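Local coordinates for protein glutamine synthetase (Streptomyces coelicolor, PDB 4BAX) that belongs to the glutamine synthetase family, pairing a beta-grasp domain with a larger catalytic domain in a ten-chain assembly, at residues Y287-I300 against G308-N320. Sequence-based numbering, arbitrary orientation.
Sequences YSYGVSDRGASVRI and GKGYIEDRRPNAN
Arg299 and Glu313 form the hydrogen-bonded pair of antiparallel strands 298-300 and 312-314: Arg299 N donates to Glu313 O over 2.7 Å, and Glu313 N returns to Arg299 O. Past the strand, Arg315 N donates to Ser297 O at 2.9 Å. Helix 302-307 links the two strands, so this short ladder is not a tight hairpin.

Arg299, Glu313 and Arg315 make a salt-bridge network on one face. Glu313 OE1 takes a weak bond from Arg299 NE at 2.9 Å and a firmer one from Arg315 NH1 at 2.7 Å. The Arg299 guanidinium and the carboxylate are nearly parallel, 11° apart, but OE1 lies off the guanidinium plane, which fits the weak bond. Arg315 bends at chi3 (63°), bringing NH1 to OE1 and over a face of the Arg299 guanidinium; the shared carboxylate probably offsets the like charges. Arg294, salt-bridged to Asp43 of the second subunit, packs CB on Arg315.

On the other face, Arg316 grips Asp314 side-on, NE to OD1 and NH2 to OD2. Tyr267 OH also bonds OD2. Arg316 N donates to OD1, closing an Asx turn. The Tyr287 ring edge meets a face of the Arg316 guanidinium.

Ile312 touches Val298 and Ile300, its CG2 4.2 Å from Ile300 CG1.

In the mixed sheet of this fold, strand 298-300 also pairs parallel with strand 289-291. Backbone hydrogen bonds of Ile312 with Phe235 and Asp314 with Thr233 join strand 231-236. Helix 244-253 packs on Ile312, and helix 259-264 on Tyr287 and Arg316.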
ATOM      1  N   TYR A 287      37.761  36.242 -13.675  1.00 44.34           N
ATOM      2  CA  TYR A 287      38.744  35.841 -12.686  1.00 41.79           C
ATOM      3  C   TYR A 287      38.964  36.944 -11.645  1.00 40.56           C
ATOM      4  O   TYR A 287      39.206  38.098 -12.001  1.00 40.43           O
ATOM      5  CB  TYR A 287      40.083  35.459 -13.335  1.00 40.61           C
ATOM      6  CG  TYR A 287      41.110  35.062 -12.312  1.00 39.91           C
ATOM      7  CD1 TYR A 287      41.192  33.751 -11.860  1.00 39.60           C
ATOM      8  CD2 TYR A 287      41.967  36.003 -11.751  1.00 39.68           C
ATOM      9  CE1 TYR A 287      42.112  33.381 -10.890  1.00 39.56           C
ATOM     10  CE2 TYR A 287      42.899  35.645 -10.776  1.00 39.58           C
ATOM     11  CZ  TYR A 287      42.969  34.328 -10.351  1.00 39.44           C
ATOM     12  OH  TYR A 287      43.887  33.963  -9.390  1.00 39.08           O
ATOM     13  N   SER A 288      38.902  36.588 -10.366  1.00 39.63           N
ATOM     14  CA  SER A 288      39.253  37.529  -9.303  1.00 39.00           C
ATOM     15  C   SER A 288      39.969  36.776  -8.197  1.00 37.61           C
ATOM     16  O   SER A 288      39.690  35.600  -7.976  1.00 36.90           O
ATOM     17  CB  SER A 288      38.009  38.222  -8.740  1.00 39.88           C
ATOM     18  OG  SER A 288      36.996  37.278  -8.422  1.00 40.75           O
ATOM     19  N   TYR A 289      40.803  37.478  -7.433  1.00 37.34           N
ATOM     20  CA  TYR A 289      41.375  36.893  -6.224  1.00 36.88           C
ATOM     21  C   TYR A 289      41.389  37.952  -5.143  1.00 37.46           C
ATOM     22  O   TYR A 289      41.475  39.145  -5.427  1.00 37.46           O
ATOM     23  CB  TYR A 289      42.770  36.279  -6.463  1.00 36.28           C
ATOM     24  CG  TYR A 289      43.918  37.276  -6.392  1.00 35.97           C
ATOM     25  CD1 TYR A 289      44.483  37.617  -5.165  1.00 36.17           C
ATOM     26  CD2 TYR A 289      44.423  37.890  -7.531  1.00 35.60           C
ATOM     27  CE1 TYR A 289      45.516  38.531  -5.070  1.00 36.20           C
ATOM     28  CE2 TYR A 289      45.466  38.811  -7.443  1.00 35.90           C
ATOM     29  CZ  TYR A 289      46.006  39.127  -6.199  1.00 36.50           C
ATOM     30  OH  TYR A 289      47.043  40.033  -6.055  1.00 37.06           O
ATOM     31  N   GLY A 290      41.286  37.517  -3.901  1.00 38.98           N
ATOM     32  CA  GLY A 290      41.266  38.454  -2.798  1.00 40.81           C
ATOM     33  C   GLY A 290      41.486  37.747  -1.480  1.00 42.60           C
ATOM     34  O   GLY A 290      41.303  36.528  -1.363  1.00 42.94           O
ATOM     35  N   VAL A 291      41.846  38.521  -0.469  1.00 43.76           N
ATOM     36  CA  VAL A 291      42.069  37.982   0.855  1.00 44.29           C
ATOM     37  C   VAL A 291      40.721  37.799   1.566  1.00 45.54           C
ATOM     38  O   VAL A 291      39.939  38.749   1.690  1.00 45.23           O
ATOM     39  CB  VAL A 291      42.968  38.908   1.683  1.00 43.75           C
ATOM     40  CG1 VAL A 291      42.918  38.521   3.152  1.00 43.64           C
ATOM     41  CG2 VAL A 291      44.397  38.850   1.169  1.00 43.50           C
ATOM     42  N   SER A 292      40.441  36.560   1.973  1.00 47.21           N
ATOM     43  CA  SER A 292      39.241  36.223   2.731  1.00 49.11           C
ATOM     44  C   SER A 292      37.958  36.442   1.912  1.00 49.60           C
ATOM     45  O   SER A 292      36.859  36.547   2.463  1.00 49.05           O
ATOM     46  CB  SER A 292      39.190  37.024   4.040  1.00 50.81           C
ATOM     47  OG  SER A 292      38.032  36.715   4.804  1.00 51.93           O
ATOM     48  N   ASP A 293      38.104  36.479   0.592  1.00 50.90           N
ATOM     49  CA  ASP A 293      36.981  36.750  -0.292  1.00 52.30           C
ATOM     50  C   ASP A 293      36.371  35.456  -0.824  1.00 53.56           C
ATOM     51  O   ASP A 293      36.914  34.806  -1.724  1.00 53.76           O
ATOM     52  CB  ASP A 293      37.440  37.618  -1.457  1.00 52.58           C
ATOM     53  CG  ASP A 293      36.289  38.126  -2.294  1.00 52.99           C
ATOM     54  OD1 ASP A 293      35.122  37.755  -2.020  1.00 52.85           O
ATOM     55  OD2 ASP A 293      36.549  38.948  -3.199  1.00 53.43           O
ATOM     56  N   ARG A 294      35.206  35.115  -0.284  1.00 54.16           N
ATOM     57  CA  ARG A 294      34.521  33.904  -0.684  1.00 54.56           C
ATOM     58  C   ARG A 294      33.823  34.093  -2.028  1.00 52.90           C
ATOM     59  O   ARG A 294      33.371  33.121  -2.624  1.00 52.89           O
ATOM     60  CB  ARG A 294      33.532  33.465   0.388  1.00 57.00           C
ATOM     61  CG  ARG A 294      34.156  32.962   1.682  1.00 59.52           C
ATOM     62  CD  ARG A 294      33.027  32.562   2.633  1.00 62.10           C
ATOM     63  NE  ARG A 294      33.120  33.173   3.966  1.00 64.54           N
ATOM     64  CZ  ARG A 294      32.906  34.467   4.237  1.00 66.47           C
ATOM     65  NH1 ARG A 294      32.623  35.333   3.267  1.00 67.16           N
ATOM     66  NH2 ARG A 294      33.013  34.910   5.487  1.00 67.10           N
ATOM     67  N   GLY A 295      33.730  35.341  -2.494  1.00 51.04           N
ATOM     68  CA  GLY A 295      33.141  35.638  -3.795  1.00 48.72           C
ATOM     69  C   GLY A 295      34.151  35.642  -4.941  1.00 46.69           C
ATOM     70  O   GLY A 295      33.782  35.676  -6.115  1.00 46.53           O
ATOM     71  N   ALA A 296      35.436  35.600  -4.596  1.00 44.46           N
ATOM     72  CA  ALA A 296      36.513  35.557  -5.589  1.00 41.82           C
ATOM     73  C   ALA A 296      36.718  34.179  -6.266  1.00 38.71           C
ATOM     74  O   ALA A 296      36.279  33.145  -5.758  1.00 36.32           O
ATOM     75  CB  ALA A 296      37.814  36.031  -4.953  1.00 42.56           C
ATOM     76  N   SER A 297      37.363  34.176  -7.428  1.00 38.63           N
ATOM     77  CA  SER A 297      37.717  32.919  -8.096  1.00 39.84           C
ATOM     78  C   SER A 297      38.737  32.132  -7.228  1.00 31.83           C
ATOM     79  O   SER A 297      38.633  30.910  -7.020  1.00 31.39           O
ATOM     80  CB  SER A 297      38.330  33.204  -9.480  1.00 40.85           C
ATOM     81  OG  SER A 297      37.397  33.793 -10.372  1.00 41.52           O
ATOM     82  N   VAL A 298      39.704  32.866  -6.700  1.00 31.91           N
ATOM     83  CA  VAL A 298      40.703  32.298  -5.824  1.00 32.22           C
ATOM     84  C   VAL A 298      40.736  33.075  -4.510  1.00 33.64           C
ATOM     85  O   VAL A 298      40.780  34.309  -4.496  1.00 34.04           O
ATOM     86  CB  VAL A 298      42.090  32.338  -6.489  1.00 31.25           C
ATOM     87  CG1 VAL A 298      43.206  32.234  -5.461  1.00 31.26           C
ATOM     88  CG2 VAL A 298      42.182  31.268  -7.544  1.00 30.48           C
ATOM     89  N   ARG A 299      40.734  32.349  -3.401  1.00 34.31           N
ATOM     90  CA  ARG A 299      40.773  33.007  -2.110  1.00 35.08           C
ATOM     91  C   ARG A 299      42.124  32.814  -1.394  1.00 34.83           C
ATOM     92  O   ARG A 299      42.713  31.723  -1.421  1.00 34.23           O
ATOM     93  CB  ARG A 299      39.628  32.513  -1.217  1.00 35.86           C
ATOM     94  CG  ARG A 299      39.756  32.996   0.223  1.00 37.12           C
ATOM     95  CD  ARG A 299      38.577  32.626   1.085  1.00 38.60           C
ATOM     96  NE  ARG A 299      38.652  31.247   1.547  1.00 40.23           N
ATOM     97  CZ  ARG A 299      38.015  30.796   2.625  1.00 41.78           C
ATOM     98  NH1 ARG A 299      37.279  31.631   3.357  1.00 42.45           N
ATOM     99  NH2 ARG A 299      38.123  29.519   2.989  1.00 41.92           N
ATOM    100  N   ILE A 300      42.603  33.897  -0.784  1.00 34.99           N
ATOM    101  CA  ILE A 300      43.725  33.851   0.145  1.00 35.12           C
ATOM    102  C   ILE A 300      43.192  33.917   1.562  1.00 35.90           C
ATOM    103  O   ILE A 300      42.715  34.968   2.008  1.00 36.32           O
ATOM    104  CB  ILE A 300      44.684  35.044  -0.063  1.00 34.21           C
ATOM    105  CG1 ILE A 300      45.351  34.964  -1.440  1.00 32.80           C
ATOM    106  CG2 ILE A 300      45.726  35.095   1.051  1.00 34.46           C
ATOM    107  CD1 ILE A 300      45.732  36.300  -2.002  1.00 32.20           C
ATOM    108  N   GLY A 308      51.861  35.780   6.495  1.00 51.49           N
ATOM    109  CA  GLY A 308      52.745  36.099   5.382  1.00 49.82           C
ATOM    110  C   GLY A 308      53.295  34.903   4.621  1.00 48.10           C
ATOM    111  O   GLY A 308      54.320  35.009   3.938  1.00 47.39           O
ATOM    112  N   LYS A 309      52.631  33.757   4.776  1.00 47.38           N
ATOM    113  CA  LYS A 309      53.017  32.521   4.095  1.00 46.71           C
ATOM    114  C   LYS A 309      51.850  31.532   4.188  1.00 45.54           C
ATOM    115  O   LYS A 309      50.913  31.741   4.966  1.00 45.86           O
ATOM    116  CB  LYS A 309      54.275  31.932   4.742  1.00 47.19           C
ATOM    117  CG  LYS A 309      54.119  31.572   6.197  1.00 47.70           C
ATOM    118  CD  LYS A 309      55.466  31.202   6.812  1.00 48.26           C
ATOM    119  CE  LYS A 309      55.316  30.865   8.300  1.00 48.49           C
ATOM    120  NZ  LYS A 309      56.638  30.669   8.975  1.00 48.59           N
ATOM    121  N   GLY A 310      51.871  30.487   3.365  1.00 44.10           N
ATOM    122  CA  GLY A 310      50.735  29.584   3.305  1.00 42.30           C
ATOM    123  C   GLY A 310      50.453  28.971   1.946  1.00 40.44           C
ATOM    124  O   GLY A 310      51.353  28.439   1.283  1.00 40.09           O
ATOM    125  N   TYR A 311      49.175  28.987   1.570  1.00 39.26           N
ATOM    126  CA  TYR A 311      48.680  28.394   0.318  1.00 37.62           C
ATOM    127  C   TYR A 311      47.609  29.306  -0.242  1.00 36.85           C
ATOM    128  O   TYR A 311      47.211  30.276   0.404  1.00 36.64           O
ATOM    129  CB  TYR A 311      48.074  27.008   0.592  1.00 36.40           C
ATOM    130  CG  TYR A 311      46.917  27.054   1.577  1.00 35.80           C
ATOM    131  CD1 TYR A 311      47.160  27.170   2.950  1.00 35.85           C
ATOM    132  CD2 TYR A 311      45.589  27.070   1.151  1.00 35.26           C
ATOM    133  CE1 TYR A 311      46.116  27.244   3.875  1.00 35.71           C
ATOM    134  CE2 TYR A 311      44.528  27.137   2.083  1.00 35.15           C
ATOM    135  CZ  TYR A 311      44.802  27.231   3.447  1.00 35.25           C
ATOM    136  OH  TYR A 311      43.795  27.303   4.408  1.00 34.82           O
ATOM    137  N   ILE A 312      47.091  28.956  -1.413  1.00 36.48           N
ATOM    138  CA  ILE A 312      45.935  29.658  -1.948  1.00 35.94           C
ATOM    139  C   ILE A 312      44.841  28.637  -2.219  1.00 35.20           C
ATOM    140  O   ILE A 312      45.121  27.450  -2.422  1.00 35.25           O
ATOM    141  CB  ILE A 312      46.258  30.464  -3.240  1.00 20.29           C
ATOM    142  CG1 ILE A 312      46.720  29.537  -4.363  1.00 22.39           C
ATOM    143  CG2 ILE A 312      47.294  31.549  -2.969  1.00 20.45           C
ATOM    144  CD1 ILE A 312      47.027  30.265  -5.670  1.00 22.48           C
ATOM    145  N   GLU A 313      43.601  29.113  -2.265  1.00 34.55           N
ATOM    146  CA  GLU A 313      42.454  28.251  -2.468  1.00 34.02           C
ATOM    147  C   GLU A 313      41.771  28.630  -3.767  1.00 33.21           C
ATOM    148  O   GLU A 313      41.309  29.757  -3.940  1.00 32.83           O
ATOM    149  CB  GLU A 313      41.483  28.400  -1.296  1.00 34.91           C
ATOM    150  CG  GLU A 313      40.145  27.712  -1.518  1.00 35.88           C
ATOM    151  CD  GLU A 313      39.134  28.048  -0.429  1.00 37.00           C
ATOM    152  OE1 GLU A 313      38.550  29.158  -0.480  1.00 37.06           O
ATOM    153  OE2 GLU A 313      38.900  27.192   0.455  1.00 37.53           O
ATOM    154  N   ASP A 314      41.722  27.673  -4.683  1.00 33.15           N
ATOM    155  CA  ASP A 314      41.015  27.859  -5.932  1.00 33.09           C
ATOM    156  C   ASP A 314      39.595  27.345  -5.769  1.00 33.37           C
ATOM    157  O   ASP A 314      39.384  26.132  -5.606  1.00 33.51           O
ATOM    158  CB  ASP A 314      41.729  27.101  -7.054  1.00 32.62           C
ATOM    159  CG  ASP A 314      41.212  27.477  -8.440  1.00 32.57           C
ATOM    160  OD1 ASP A 314      40.093  28.028  -8.520  1.00 32.63           O
ATOM    161  OD2 ASP A 314      41.909  27.219  -9.455  1.00 32.48           O
ATOM    162  N   ARG A 315      38.630  28.270  -5.811  1.00 33.38           N
ATOM    163  CA  ARG A 315      37.232  27.930  -5.548  1.00 33.27           C
ATOM    164  C   ARG A 315      36.445  27.573  -6.827  1.00 32.80           C
ATOM    165  O   ARG A 315      35.264  27.229  -6.750  1.00 33.22           O
ATOM    166  CB  ARG A 315      36.551  29.081  -4.802  1.00 33.63           C
ATOM    167  CG  ARG A 315      37.286  29.507  -3.530  1.00 34.28           C
ATOM    168  CD  ARG A 315      36.665  30.756  -2.901  1.00 35.43           C
ATOM    169  NE  ARG A 315      35.290  30.499  -2.479  1.00 36.75           N
ATOM    170  CZ  ARG A 315      34.949  29.924  -1.322  1.00 37.67           C
ATOM    171  NH1 ARG A 315      35.887  29.575  -0.440  1.00 37.80           N
ATOM    172  NH2 ARG A 315      33.664  29.722  -1.025  1.00 37.95           N
ATOM    173  N   ARG A 316      37.086  27.670  -7.987  1.00 32.06           N
ATOM    174  CA  ARG A 316      36.439  27.369  -9.276  1.00 31.76           C
ATOM    175  C   ARG A 316      36.126  25.885  -9.636  1.00 28.19           C
ATOM    176  O   ARG A 316      35.109  25.636 -10.278  1.00 29.26           O
ATOM    177  CB  ARG A 316      37.224  28.013 -10.410  1.00 31.60           C
ATOM    178  CG  ARG A 316      37.224  29.527 -10.359  1.00 31.29           C
ATOM    179  CD  ARG A 316      38.159  30.072 -11.395  1.00 31.19           C
ATOM    180  NE  ARG A 316      39.526  29.689 -11.054  1.00 31.18           N
ATOM    181  CZ  ARG A 316      40.556  29.804 -11.888  1.00 31.42           C
ATOM    182  NH1 ARG A 316      40.365  30.307 -13.102  1.00 31.54           N
ATOM    183  NH2 ARG A 316      41.778  29.430 -11.506  1.00 31.34           N
ATOM    184  N   PRO A 317      36.983  24.914  -9.267  1.00 27.02           N
ATOM    185  CA  PRO A 317      36.688  23.569  -9.812  1.00 25.98           C
ATOM    186  C   PRO A 317      35.371  22.936  -9.322  1.00 25.81           C
ATOM    187  O   PRO A 317      34.970  23.049  -8.149  1.00 25.03           O
ATOM    188  CB  PRO A 317      37.903  22.724  -9.376  1.00 25.45           C
ATOM    189  CG  PRO A 317      38.982  23.725  -9.034  1.00 25.82           C
ATOM    190  CD  PRO A 317      38.247  24.936  -8.499  1.00 26.60           C
ATOM    191  N   ASN A 318      34.676  22.292 -10.259  1.00 26.21           N
ATOM    192  CA  ASN A 318      33.438  21.582  -9.955  1.00 26.35           C
ATOM    193  C   ASN A 318      33.709  20.313  -9.183  1.00 25.89           C
ATOM    194  O   ASN A 318      34.830  19.810  -9.214  1.00 25.29           O
ATOM    195  CB  ASN A 318      32.755  21.181 -11.244  1.00 27.03           C
ATOM    196  CG  ASN A 318      31.951  22.293 -11.853  1.00 27.86           C
ATOM    197  OD1 ASN A 318      31.945  23.445 -11.365  1.00 28.45           O
ATOM    198  ND2 ASN A 318      31.248  21.958 -12.932  1.00 27.75           N
ATOM    199  N   ALA A 319      32.676  19.779  -8.527  1.00 26.20           N
ATOM    200  CA  ALA A 319      32.782  18.488  -7.845  1.00 26.32           C
ATOM    201  C   ALA A 319      33.078  17.367  -8.840  1.00 27.42           C
ATOM    202  O   ALA A 319      33.606  16.321  -8.444  1.00 27.28           O
ATOM    203  CB  ALA A 319      31.514  18.183  -7.064  1.00 25.50           C
ATOM    204  N   ASN A 320      32.744  17.578 -10.121  1.00 28.37           N
ATOM    205  CA  ASN A 320      32.997  16.557 -11.142  1.00 28.99           C
ATOM    206  C   ASN A 320      34.302  16.772 -11.917  1.00 29.53           C
ATOM    207  O   ASN A 320      34.493  16.180 -12.977  1.00 30.15           O
ATOM    208  CB  ASN A 320      31.796  16.397 -12.095  1.00 29.08           C
ATOM    209  CG  ASN A 320      31.561  17.634 -12.949  1.00 29.39           C
ATOM    210  OD1 ASN A 320      32.192  18.679 -12.743  1.00 29.74           O
ATOM    211  ND2 ASN A 320      30.619  17.537 -13.886  1.00 29.04           N
TER